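Local coordinates for protein histidinol dehydrogenase (Elizabethkingia anophelis NUHP1, PDB 6AN0) that probably catalyses the two successive NAD-dependent oxidations that turn L-histidinol into L-histidine, the final step of histidine biosynthesis, using one zinc ion per subunit, at residues Ala251-Val256 / Leu282-Met287; Asp259-Ala264 / Met287-Gln292; Ile273-Asp278 / Ile321-Leu326. All blocks are in the same frame, centred on the assembly; numbering follows the deposited sequence. Where two conformers were deposited one is given.

All three contacts belong to one lobe, built round a parallel sheet of six strands. Along the chain, helix 253-264 leads to strand 271-276, then helix 279-293 and finally helix 317-327, so the contacts' segments alternate. Contacts 1 and 2 lie about 9 Å apart between centres and join the same two helices at different levels. Contact 3, about 15 Å from contact 1 and 18 Å from contact 2, packs against the other face of the sheet. Leu274 meets Val256, Leu260, Leu282 and Thr285, while Ile273 and Leu275 face helix 317-327. Helices on both faces make a doubly wound, Rossmann-like domain, with contacts 1 and 2 on the side touching the second subunit.

Contact 1 of 3, residues Ala251-Val256 / Leu282-Met287; sequences ANPEFV and LQQTLM
The Pro253 ring overlaps the start of the Gln284 side chain and the hydroxyl of Thr285. Its CG lies 3.7 Å from Gln284 OE1 and 3.9 Å from Gln284 CB, so both the root and the polar end of the glutamine border the same ring corner. Pro253 CB meets Thr285 OG1 at 3.7 Å. The backbones come correspondingly close here, with only 4.5 Å between Pro253 CA and Thr285 CA. The hydroxyl is not left without a polar partner: OG1 sits beside its own backbone N (chi1 -57°) and bonds to Ile281 O, one turn back in the same helix. That rotation places the methyl CG2 anti to the backbone N, where it meets Val256 CG1 at 3.5 Å, tighter than usual van der Waals contact. These two side chains cross at about a right angle, and both also pack on Leu274 of strand 271-276.

The start of helix 253-264 is fixed by Asn252 at the N-cap. Its OD1 accepts from Phe255 N at 3.3 Å, with the donor well above the carbonyl plane, and more weakly from Glu254 N. The same amide lies over the Phe255 ring, with Asn252 ND2 3.5 Å above the plane. Glu254 and Phe255 pack on Val429 and Arg430 of the second subunit. Proline directly after the cap is common at helix starts, since this position needs no N-H for the helix. Here its ring packs on helix 279-293, as neighbouring helices lie on one face of a doubly wound, Rossmann-like parallel sheet.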
ATOM      1  N   ALA A 251      20.131  28.622 -11.576  1.00 31.54           N
ATOM      2  CA  ALA A 251      18.820  28.847 -10.998  1.00 27.48           C
ATOM      3  C   ALA A 251      18.505  30.341 -10.963  1.00 25.59           C
ATOM      4  O   ALA A 251      19.397  31.192 -10.975  1.00 26.98           O
ATOM      5  CB  ALA A 251      18.748  28.259  -9.586  1.00 26.33           C
ATOM      6  N   ASN A 252      17.210  30.654 -10.929  1.00 28.62           N
ATOM      7  CA  ASN A 252      16.751  32.030 -10.834  1.00 32.70           C
ATOM      8  C   ASN A 252      16.373  32.303  -9.387  1.00 27.69           C
ATOM      9  O   ASN A 252      15.367  31.756  -8.909  1.00 28.27           O
ATOM     10  CB  ASN A 252      15.556  32.270 -11.760  1.00 32.82           C
ATOM     11  CG  ASN A 252      15.099  33.722 -11.774  1.00 42.58           C
ATOM     12  OD1 ASN A 252      14.944  34.351 -10.729  1.00 38.49           O
ATOM     13  ND2 ASN A 252      14.863  34.256 -12.969  1.00 34.21           N
ATOM     14  N   PRO A 253      17.136  33.117  -8.651  1.00 29.57           N
ATOM     15  CA  PRO A 253      16.812  33.328  -7.229  1.00 25.74           C
ATOM     16  C   PRO A 253      15.406  33.857  -6.987  1.00 28.68           C
ATOM     17  O   PRO A 253      14.801  33.511  -5.961  1.00 25.33           O
ATOM     18  CB  PRO A 253      17.892  34.320  -6.772  1.00 28.39           C
ATOM     19  CG  PRO A 253      19.048  34.013  -7.667  1.00 34.49           C
ATOM     20  CD  PRO A 253      18.435  33.702  -9.012  1.00 28.23           C
ATOM     21  N   GLU A 254      14.857  34.681  -7.890  1.00 28.39           N
ATOM     22  CA  GLU A 254      13.472  35.116  -7.720  1.00 31.82           C
ATOM     23  C   GLU A 254      12.516  33.933  -7.789  1.00 32.81           C
ATOM     24  O   GLU A 254      11.557  33.859  -7.012  1.00 26.64           O
ATOM     25  CB  GLU A 254      13.080  36.153  -8.772  1.00 30.04           C
ATOM     26  CG  GLU A 254      11.667  36.707  -8.528  1.00 30.94           C
ATOM     27  CD  GLU A 254      11.169  37.600  -9.644  1.00 42.38           C
ATOM     28  OE1 GLU A 254      11.470  37.320 -10.825  1.00 45.64           O
ATOM     29  OE2 GLU A 254      10.470  38.582  -9.337  1.00 39.95           O
ATOM     30  N   PHE A 255      12.759  33.005  -8.723  1.00 28.38           N
ATOM     31  CA  PHE A 255      11.900  31.827  -8.848  1.00 24.85           C
ATOM     32  C   PHE A 255      12.029  30.929  -7.624  1.00 27.11           C
ATOM     33  O   PHE A 255      11.027  30.439  -7.087  1.00 22.98           O
ATOM     34  CB  PHE A 255      12.255  31.013 -10.099  1.00 21.13           C
ATOM     35  CG  PHE A 255      12.001  31.704 -11.413  1.00 24.12           C
ATOM     36  CD1 PHE A 255      11.549  33.013 -11.487  1.00 23.99           C
ATOM     37  CD2 PHE A 255      12.234  31.011 -12.604  1.00 24.38           C
ATOM     38  CE1 PHE A 255      11.336  33.613 -12.707  1.00 28.34           C
ATOM     39  CE2 PHE A 255      12.025  31.609 -13.827  1.00 27.97           C
ATOM     40  CZ  PHE A 255      11.580  32.917 -13.884  1.00 34.75           C
ATOM     41  N   VAL A 256      13.267  30.681  -7.185  1.00 24.31           N
ATOM     42  CA  VAL A 256      13.493  29.781  -6.055  1.00 25.92           C
ATOM     43  C   VAL A 256      12.836  30.331  -4.791  1.00 23.49           C
ATOM     44  O   VAL A 256      12.175  29.596  -4.048  1.00 24.52           O
ATOM     45  CB  VAL A 256      15.004  29.543  -5.856  1.00 25.12           C
ATOM     46  CG1 VAL A 256      15.262  28.799  -4.549  1.00 20.80           C
ATOM     47  CG2 VAL A 256      15.585  28.753  -7.039  1.00 27.05           C
ATOM     48  N   LEU A 282      22.642  31.266  -2.485  1.00 30.73           N
ATOM     49  CA  LEU A 282      21.915  31.281  -1.220  1.00 33.48           C
ATOM     50  C   LEU A 282      21.591  32.707  -0.786  1.00 27.03           C
ATOM     51  O   LEU A 282      20.444  33.017  -0.442  1.00 31.22           O
ATOM     52  CB  LEU A 282      22.727  30.556  -0.147  1.00 30.48           C
ATOM     53  CG  LEU A 282      22.052  30.461   1.221  1.00 37.33           C
ATOM     54  CD1 LEU A 282      20.753  29.648   1.155  1.00 29.89           C
ATOM     55  CD2 LEU A 282      23.013  29.869   2.234  1.00 42.15           C
ATOM     56  N   GLN A 283      22.588  33.597  -0.810  1.00 32.83           N
ATOM     57  CA  GLN A 283      22.360  34.969  -0.363  1.00 33.01           C
ATOM     58  C   GLN A 283      21.335  35.687  -1.239  1.00 35.12           C
ATOM     59  O   GLN A 283      20.454  36.387  -0.726  1.00 31.87           O
ATOM     60  CB  GLN A 283      23.687  35.734  -0.328  1.00 35.57           C
ATOM     61  N   GLN A 284      21.427  35.530  -2.564  1.00 35.38           N
ATOM     62  CA  GLN A 284      20.463  36.190  -3.442  1.00 33.28           C
ATOM     63  C   GLN A 284      19.054  35.646  -3.231  1.00 34.31           C
ATOM     64  O   GLN A 284      18.077  36.407  -3.245  1.00 34.08           O
ATOM     65  CB  GLN A 284      20.873  36.030  -4.903  1.00 35.12           C
ATOM     66  CG  GLN A 284      21.986  36.957  -5.347  1.00 52.79           C
ATOM     67  CD  GLN A 284      22.231  36.873  -6.840  1.00 72.17           C
ATOM     68  OE1 GLN A 284      21.295  36.944  -7.639  1.00 80.74           O
ATOM     69  NE2 GLN A 284      23.492  36.708  -7.226  1.00 71.63           N
ATOM     70  N   THR A 285      18.930  34.326  -3.051  1.00 27.11           N
ATOM     71  CA  THR A 285      17.620  33.719  -2.840  1.00 29.58           C
ATOM     72  C   THR A 285      17.008  34.169  -1.517  1.00 27.05           C
ATOM     73  O   THR A 285      15.801  34.418  -1.439  1.00 31.31           O
ATOM     74  CB  THR A 285      17.736  32.196  -2.885  1.00 30.95           C
ATOM     75  OG1 THR A 285      18.298  31.793  -4.142  1.00 30.91           O
ATOM     76  CG2 THR A 285      16.373  31.550  -2.726  1.00 30.07           C
ATOM     77  N   LEU A 286      17.822  34.275  -0.466  1.00 30.72           N
ATOM     78  CA  LEU A 286      17.301  34.714   0.827  1.00 32.80           C
ATOM     79  C   LEU A 286      16.862  36.170   0.783  1.00 33.71           C
ATOM     80  O   LEU A 286      15.872  36.550   1.424  1.00 32.10           O
ATOM     81  CB  LEU A 286      18.351  34.508   1.913  1.00 36.46           C
ATOM     82  CG  LEU A 286      18.589  33.048   2.293  1.00 35.66           C
ATOM     83  CD1 LEU A 286      19.636  32.926   3.383  1.00 48.17           C
ATOM     84  CD2 LEU A 286      17.290  32.421   2.722  1.00 45.52           C
ATOM     85  N   MET A 287      17.596  37.008   0.051  1.00 32.83           N
ATOM     86  CA  MET A 287      17.159  38.386  -0.143  1.00 35.22           C
ATOM     87  C   MET A 287      15.804  38.429  -0.834  1.00 36.86           C
ATOM     88  O   MET A 287      14.929  39.219  -0.458  1.00 37.62           O
ATOM     89  CB  MET A 287      18.198  39.157  -0.960  1.00 41.74           C
ATOM     90  CG  MET A 287      19.519  39.396  -0.246  1.00 63.84           C
ATOM     91  SD  MET A 287      20.770  40.152  -1.313  1.00 81.51           S
ATOM     92  CE  MET A 287      19.908  41.629  -1.858  1.00 79.81           C
TER

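Contact 2 of 3, residues Asp259-Ala264 / Met287-Gln292; sequences DLLSQA and MQVENQ
The Gln292 amide is the flat group of this contact, and it approaches Leu261 with its oxygen: Leu261 CD1 lies 4.1 Å from Gln292 OE1. In the amide plane, the NE2 end donates to Gln288 OE1 at 3.2 Å, one turn earlier in the same helix, along a nearly straight N-H path of 170°. NE2 also bonds to Glu254 O of helix 253-264, so two acceptors hold the rotation of this buried amide. Gln292 thus ties its helix to the neighbouring one through its polar end, while its root packs on leucine.

The apolar part is short. Leu261 CD1 reaches Gln292 CB at 3.5 Å and the backbone oxygen Val289 O at 3.7 Å, so this methyl rests on the backbone and a side-chain root of helix 279-293. Its other methyl, CD2, meets Val289 CG1 at 4.2 Å. Val289 answers with both branches: CG1 is anti to its backbone N (chi1 166°), which leaves CG2 to meet Leu260 CD1, at 4.2 Å and roughly at a right angle. The segment axes come within 10.3 Å of each other at a crossing angle of -51°.

Other residues of helix 259-264 face different partners. Asp259 OD2 forms a salt bridge with Arg430 NH2 of the second subunit. Gln263, predicted to bind zinc and substrate, bonds through OE1 to Ser241 OG. Ser262, which has two conformers, lies by His423 of the second subunit, also a predicted zinc ligand. The Leu261 side chain is about 11 Å from a bound zinc ion, so the contact belongs to the helical layer on one face of a Rossmann-like sheet, near the metal site.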
ATOM      1  N   ASP A 259       9.149  29.731  -4.959  1.00 24.51           N
ATOM      2  CA  ASP A 259       8.822  28.325  -4.724  1.00 23.96           C
ATOM      3  C   ASP A 259       8.862  27.988  -3.236  1.00 25.34           C
ATOM      4  O   ASP A 259       7.943  27.342  -2.708  1.00 24.55           O
ATOM      5  CB  ASP A 259       9.778  27.427  -5.512  1.00 21.88           C
ATOM      6  CG  ASP A 259       9.584  27.563  -7.021  1.00 30.41           C
ATOM      7  OD1 ASP A 259       8.464  27.935  -7.434  1.00 31.03           O
ATOM      8  OD2 ASP A 259      10.534  27.298  -7.792  1.00 32.63           O
ATOM      9  N   LEU A 260       9.923  28.412  -2.545  1.00 23.28           N
ATOM     10  CA  LEU A 260      10.004  28.213  -1.101  1.00 26.04           C
ATOM     11  C   LEU A 260       8.804  28.828  -0.396  1.00 26.95           C
ATOM     12  O   LEU A 260       8.202  28.207   0.489  1.00 25.99           O
ATOM     13  CB  LEU A 260      11.293  28.820  -0.551  1.00 24.27           C
ATOM     14  CG  LEU A 260      12.614  28.224  -1.030  1.00 28.79           C
ATOM     15  CD1 LEU A 260      13.759  29.042  -0.462  1.00 31.06           C
ATOM     16  CD2 LEU A 260      12.709  26.753  -0.610  1.00 21.70           C
ATOM     17  N   LEU A 261       8.459  30.065  -0.756  1.00 21.76           N
ATOM     18  CA  LEU A 261       7.357  30.726  -0.066  1.00 24.22           C
ATOM     19  C   LEU A 261       6.019  30.086  -0.405  1.00 28.35           C
ATOM     20  O   LEU A 261       5.104  30.104   0.423  1.00 25.18           O
ATOM     21  CB  LEU A 261       7.354  32.216  -0.393  1.00 20.37           C
ATOM     22  CG  LEU A 261       8.504  32.972   0.285  1.00 26.29           C
ATOM     23  CD1 LEU A 261       8.620  34.384  -0.234  1.00 24.71           C
ATOM     24  CD2 LEU A 261       8.297  32.990   1.794  1.00 30.04           C
ATOM     25  N   SER A 262       5.888  29.504  -1.602  1.00 29.35           N
ATOM     26  CA  SER A 262       4.646  28.813  -1.932  0.52 25.20           C
ATOM     27  C   SER A 262       4.422  27.623  -1.005  1.00 27.10           C
ATOM     28  O   SER A 262       3.298  27.391  -0.549  1.00 27.10           O
ATOM     29  CB  SER A 262       4.639  28.382  -3.405  0.52 22.99           C
ATOM     30  OG  SER A 262       5.549  27.330  -3.671  0.52 25.03           O
ATOM     31  N   GLN A 263       5.480  26.875  -0.692  1.00 24.46           N
ATOM     32  CA  GLN A 263       5.339  25.777   0.256  1.00 25.03           C
ATOM     33  C   GLN A 263       5.144  26.289   1.685  1.00 23.96           C
ATOM     34  O   GLN A 263       4.336  25.733   2.441  1.00 26.14           O
ATOM     35  CB  GLN A 263       6.566  24.865   0.180  1.00 24.48           C
ATOM     36  CG  GLN A 263       6.503  23.680   1.142  1.00 30.75           C
ATOM     37  CD  GLN A 263       5.310  22.800   0.857  1.00 38.00           C
ATOM     38  OE1 GLN A 263       4.367  22.733   1.644  1.00 48.54           O
ATOM     39  NE2 GLN A 263       5.337  22.131  -0.280  1.00 27.24           N
ATOM     40  N   ALA A 264       5.865  27.352   2.072  1.00 24.51           N
ATOM     41  CA  ALA A 264       5.817  27.829   3.460  1.00 25.40           C
ATOM     42  C   ALA A 264       4.441  28.350   3.842  1.00 28.52           C
ATOM     43  O   ALA A 264       4.025  28.205   4.997  1.00 27.34           O
ATOM     44  CB  ALA A 264       6.847  28.934   3.695  1.00 24.08           C
ATOM     45  N   MET A 287      17.596  37.008   0.051  1.00 32.83           N
ATOM     46  CA  MET A 287      17.159  38.386  -0.143  1.00 35.22           C
ATOM     47  C   MET A 287      15.804  38.429  -0.834  1.00 36.86           C
ATOM     48  O   MET A 287      14.929  39.219  -0.458  1.00 37.62           O
ATOM     49  CB  MET A 287      18.198  39.157  -0.960  1.00 41.74           C
ATOM     50  CG  MET A 287      19.519  39.396  -0.246  1.00 63.84           C
ATOM     51  SD  MET A 287      20.770  40.152  -1.313  1.00 81.51           S
ATOM     52  CE  MET A 287      19.908  41.629  -1.858  1.00 79.81           C
ATOM     53  N   GLN A 288      15.615  37.581  -1.852  1.00 33.86           N
ATOM     54  CA  GLN A 288      14.326  37.505  -2.530  1.00 30.06           C
ATOM     55  C   GLN A 288      13.238  37.005  -1.587  1.00 30.97           C
ATOM     56  O   GLN A 288      12.099  37.482  -1.638  1.00 31.67           O
ATOM     57  CB  GLN A 288      14.433  36.594  -3.755  1.00 27.41           C
ATOM     58  CG  GLN A 288      15.091  37.243  -4.971  1.00 36.61           C
ATOM     59  CD  GLN A 288      14.180  38.224  -5.690  1.00 41.12           C
ATOM     60  OE1 GLN A 288      12.977  38.276  -5.439  1.00 36.43           O
ATOM     61  NE2 GLN A 288      14.756  39.008  -6.597  1.00 43.01           N
ATOM     62  N   VAL A 289      13.567  36.037  -0.727  1.00 27.86           N
ATOM     63  CA  VAL A 289      12.591  35.539   0.241  1.00 28.88           C
ATOM     64  C   VAL A 289      12.128  36.669   1.146  1.00 28.18           C
ATOM     65  O   VAL A 289      10.928  36.850   1.375  1.00 30.13           O
ATOM     66  CB  VAL A 289      13.182  34.381   1.064  1.00 35.82           C
ATOM     67  CG1 VAL A 289      12.300  34.094   2.292  1.00 30.55           C
ATOM     68  CG2 VAL A 289      13.340  33.136   0.209  1.00 30.69           C
ATOM     69  N   GLU A 290      13.081  37.449   1.673  1.00 31.06           N
ATOM     70  CA  GLU A 290      12.723  38.529   2.583  1.00 32.19           C
ATOM     71  C   GLU A 290      11.829  39.550   1.892  1.00 34.90           C
ATOM     72  O   GLU A 290      10.817  39.986   2.456  1.00 37.75           O
ATOM     73  CB  GLU A 290      13.986  39.208   3.129  1.00 39.44           C
ATOM     74  CG  GLU A 290      14.801  38.342   4.083  1.00 51.49           C
ATOM     75  CD  GLU A 290      13.945  37.678   5.154  1.00 67.19           C
ATOM     76  OE1 GLU A 290      13.935  36.430   5.223  1.00 75.29           O
ATOM     77  OE2 GLU A 290      13.276  38.401   5.923  1.00 74.17           O
ATOM     78  N   ASN A 291      12.193  39.947   0.666  1.00 33.15           N
ATOM     79  CA  ASN A 291      11.411  40.949  -0.054  1.00 39.17           C
ATOM     80  C   ASN A 291      10.028  40.424  -0.422  1.00 34.20           C
ATOM     81  O   ASN A 291       9.026  41.127  -0.244  1.00 37.75           O
ATOM     82  CB  ASN A 291      12.158  41.406  -1.302  1.00 39.84           C
ATOM     83  CG  ASN A 291      13.334  42.294  -0.975  1.00 60.53           C
ATOM     84  OD1 ASN A 291      13.445  42.807   0.140  1.00 69.76           O
ATOM     85  ND2 ASN A 291      14.217  42.490  -1.949  1.00 69.53           N
ATOM     86  N   GLN A 292       9.951  39.195  -0.934  1.00 33.67           N
ATOM     87  CA  GLN A 292       8.658  38.637  -1.320  1.00 28.14           C
ATOM     88  C   GLN A 292       7.775  38.350  -0.114  1.00 35.49           C
ATOM     89  O   GLN A 292       6.549  38.471  -0.207  1.00 34.00           O
ATOM     90  CB  GLN A 292       8.848  37.354  -2.137  1.00 25.47           C
ATOM     91  CG  GLN A 292       9.466  37.586  -3.500  1.00 27.40           C
ATOM     92  CD  GLN A 292       9.583  36.303  -4.296  1.00 33.52           C
ATOM     93  OE1 GLN A 292       8.726  35.427  -4.197  1.00 30.68           O
ATOM     94  NE2 GLN A 292      10.649  36.181  -5.085  1.00 30.98           N
TER

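Contact 3 of 3, residues Ile273-Asp278 / Ile321-Leu326; sequences ILLTTD and IAFSNL
Leu275 and Phe323 form the tight part of this contact: Leu275 CD2 lies over one face of the Phe323 ring, 4.3 Å from its centroid and 23° off the normal, a CH-pi contact displaced toward the rim. The second methyl sits nearer the ring's root, with Leu275 CD1 3.8 Å from Phe323 CD2 and 4.0 Å from Phe323 CB, so both methyls lie on the same side of the ring plane. Phe323 reaches them because CG is anti to the backbone N (chi1 -174°), which sends the ring toward the strand. Trp20 meets the same ring edge-to-face, and Ile312 of the next strand also touches it.

Strand 273-276 runs between strands 242-247 and 310-313 in a parallel sheet, and segment 321-326 runs over one face of that sheet, at 159° to strand 273-276 with the axes 10.0 Å apart. This is the helix-over-sheet layer of a doubly wound Rossmann-like fold. Alternation along the strand sets the facing: Ile273 and Leu275 point to helix 317-327, whereas Leu274 packs on helix 279-293.

Other approaches are looser. Ile273 CG2 comes obliquely to the ring, 4.3 Å from Phe323 CE2, and Leu275 CD1 only brushes the backbone at Ser324 N, 4.3 Å away. Beyond the strand, Thr276 OG1 bonds to Asp278 O at 2.9 Å, and Asp278 OD1 accepts from Ile281 N, capping the start of helix 279-293. Toward the end of segment 321-326 the surroundings are more open: Leu326 is exposed, and the partly exposed Asn325 side chain is held by Thr347 N and Lys345 O.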
ATOM      1  N   ILE A 273      13.574  23.295   2.544  1.00 24.86           N
ATOM      2  CA  ILE A 273      15.013  23.083   2.554  1.00 25.81           C
ATOM      3  C   ILE A 273      15.554  23.604   1.235  1.00 27.30           C
ATOM      4  O   ILE A 273      15.070  23.203   0.171  1.00 23.54           O
ATOM      5  CB  ILE A 273      15.375  21.592   2.717  1.00 25.15           C
ATOM      6  CG1 ILE A 273      14.713  21.006   3.968  1.00 26.24           C
ATOM      7  CG2 ILE A 273      16.893  21.423   2.774  1.00 23.40           C
ATOM      8  CD1 ILE A 273      15.315  21.496   5.248  1.00 26.70           C
ATOM      9  N   LEU A 274      16.537  24.503   1.300  1.00 26.21           N
ATOM     10  CA  LEU A 274      17.233  24.995   0.112  1.00 27.13           C
ATOM     11  C   LEU A 274      18.686  24.527   0.153  1.00 27.13           C
ATOM     12  O   LEU A 274      19.424  24.859   1.087  1.00 26.12           O
ATOM     13  CB  LEU A 274      17.160  26.525   0.028  1.00 26.07           C
ATOM     14  CG  LEU A 274      18.009  27.225  -1.046  1.00 26.52           C
ATOM     15  CD1 LEU A 274      17.621  26.763  -2.449  1.00 24.09           C
ATOM     16  CD2 LEU A 274      17.884  28.744  -0.934  1.00 24.02           C
ATOM     17  N   LEU A 275      19.086  23.747  -0.850  1.00 22.10           N
ATOM     18  CA  LEU A 275      20.467  23.318  -1.036  1.00 24.14           C
ATOM     19  C   LEU A 275      21.031  24.072  -2.230  1.00 24.50           C
ATOM     20  O   LEU A 275      20.410  24.078  -3.297  1.00 24.15           O
ATOM     21  CB  LEU A 275      20.554  21.806  -1.292  1.00 21.91           C
ATOM     22  CG  LEU A 275      19.872  20.854  -0.305  1.00 21.06           C
ATOM     23  CD1 LEU A 275      20.126  19.413  -0.735  1.00 18.76           C
ATOM     24  CD2 LEU A 275      20.378  21.089   1.107  1.00 23.16           C
ATOM     25  N   THR A 276      22.175  24.735  -2.053  1.00 25.01           N
ATOM     26  CA  THR A 276      22.803  25.446  -3.163  1.00 30.91           C
ATOM     27  C   THR A 276      24.250  24.998  -3.304  1.00 35.01           C
ATOM     28  O   THR A 276      24.871  24.547  -2.336  1.00 38.84           O
ATOM     29  CB  THR A 276      22.759  26.986  -2.994  1.00 35.00           C
ATOM     30  OG1 THR A 276      23.647  27.385  -1.944  1.00 41.24           O
ATOM     31  CG2 THR A 276      21.363  27.471  -2.666  1.00 36.77           C
ATOM     32  N   THR A 277      24.792  25.127  -4.520  1.00 29.51           N
ATOM     33  CA  THR A 277      26.202  24.819  -4.728  1.00 34.00           C
ATOM     34  C   THR A 277      27.128  26.010  -4.508  1.00 40.16           C
ATOM     35  O   THR A 277      28.347  25.829  -4.573  1.00 39.67           O
ATOM     36  CB  THR A 277      26.462  24.246  -6.132  1.00 37.71           C
ATOM     37  OG1 THR A 277      25.967  25.143  -7.137  1.00 37.01           O
ATOM     38  CG2 THR A 277      25.805  22.881  -6.281  1.00 39.60           C
ATOM     39  N   ASP A 278      26.614  27.218  -4.268  1.00 36.99           N
ATOM     40  CA  ASP A 278      27.506  28.258  -3.764  1.00 49.61           C
ATOM     41  C   ASP A 278      26.718  29.271  -2.943  1.00 44.11           C
ATOM     42  O   ASP A 278      25.490  29.361  -3.020  1.00 39.29           O
ATOM     43  CB  ASP A 278      28.352  28.917  -4.889  1.00 57.76           C
ATOM     44  CG  ASP A 278      27.608  29.975  -5.722  1.00 57.35           C
ATOM     45  OD1 ASP A 278      26.663  30.642  -5.252  1.00 58.95           O
ATOM     46  OD2 ASP A 278      28.029  30.166  -6.887  1.00 46.37           O
ATOM     47  N   ILE A 321      22.228  16.007  -4.025  1.00 28.07           N
ATOM     48  CA  ILE A 321      21.351  14.861  -4.271  1.00 25.23           C
ATOM     49  C   ILE A 321      21.458  13.855  -3.132  1.00 28.60           C
ATOM     50  O   ILE A 321      20.452  13.283  -2.689  1.00 26.88           O
ATOM     51  CB  ILE A 321      21.696  14.206  -5.624  1.00 30.87           C
ATOM     52  CG1 ILE A 321      21.478  15.181  -6.793  1.00 30.56           C
ATOM     53  CG2 ILE A 321      20.896  12.915  -5.825  1.00 31.42           C
ATOM     54  CD1 ILE A 321      20.043  15.337  -7.197  1.00 45.27           C
ATOM     55  N   ALA A 322      22.684  13.604  -2.652  1.00 27.97           N
ATOM     56  CA  ALA A 322      22.868  12.656  -1.558  1.00 29.51           C
ATOM     57  C   ALA A 322      22.179  13.148  -0.292  1.00 29.41           C
ATOM     58  O   ALA A 322      21.527  12.367   0.407  1.00 27.19           O
ATOM     59  CB  ALA A 322      24.361  12.406  -1.307  1.00 30.92           C
ATOM     60  N   PHE A 323      22.288  14.445   0.011  1.00 28.13           N
ATOM     61  CA  PHE A 323      21.514  15.005   1.119  1.00 25.94           C
ATOM     62  C   PHE A 323      20.020  14.821   0.882  1.00 27.01           C
ATOM     63  O   PHE A 323      19.279  14.404   1.785  1.00 26.02           O
ATOM     64  CB  PHE A 323      21.855  16.484   1.310  1.00 25.29           C
ATOM     65  CG  PHE A 323      21.219  17.107   2.527  1.00 26.43           C
ATOM     66  CD1 PHE A 323      21.976  17.364   3.663  1.00 32.75           C
ATOM     67  CD2 PHE A 323      19.867  17.445   2.537  1.00 25.36           C
ATOM     68  CE1 PHE A 323      21.396  17.940   4.786  1.00 34.53           C
ATOM     69  CE2 PHE A 323      19.282  18.013   3.649  1.00 26.89           C
ATOM     70  CZ  PHE A 323      20.053  18.265   4.784  1.00 32.75           C
ATOM     71  N   SER A 324      19.552  15.126  -0.337  1.00 23.69           N
ATOM     72  CA  SER A 324      18.123  15.011  -0.622  1.00 25.19           C
ATOM     73  C   SER A 324      17.639  13.576  -0.447  1.00 23.02           C
ATOM     74  O   SER A 324      16.531  13.339   0.054  1.00 23.63           O
ATOM     75  CB  SER A 324      17.828  15.503  -2.045  1.00 21.63           C
ATOM     76  OG  SER A 324      16.433  15.461  -2.320  1.00 22.23           O
ATOM     77  N   ASN A 325      18.458  12.602  -0.855  1.00 20.65           N
ATOM     78  CA  ASN A 325      18.061  11.202  -0.744  1.00 22.40           C
ATOM     79  C   ASN A 325      17.958  10.765   0.716  1.00 32.46           C
ATOM     80  O   ASN A 325      17.111   9.929   1.058  1.00 27.15           O
ATOM     81  CB  ASN A 325      19.045  10.311  -1.515  1.00 23.74           C
ATOM     82  CG  ASN A 325      18.886  10.420  -3.039  1.00 23.65           C
ATOM     83  OD1 ASN A 325      17.815  10.761  -3.550  1.00 23.61           O
ATOM     84  ND2 ASN A 325      19.955  10.094  -3.770  1.00 22.67           N
ATOM     85  N   LEU A 326      18.789  11.334   1.590  1.00 25.88           N
ATOM     86  CA  LEU A 326      18.662  11.075   3.023  1.00 25.96           C
ATOM     87  C   LEU A 326      17.428  11.759   3.611  1.00 28.24           C
ATOM     88  O   LEU A 326      16.793  11.220   4.526  1.00 27.05           O
ATOM     89  CB  LEU A 326      19.925  11.546   3.754  1.00 24.53           C
ATOM     90  CG  LEU A 326      21.230  10.808   3.437  1.00 30.82           C
ATOM     91  CD1 LEU A 326      22.396  11.385   4.235  1.00 41.70           C
ATOM     92  CD2 LEU A 326      21.086   9.331   3.706  1.00 39.12           C
TER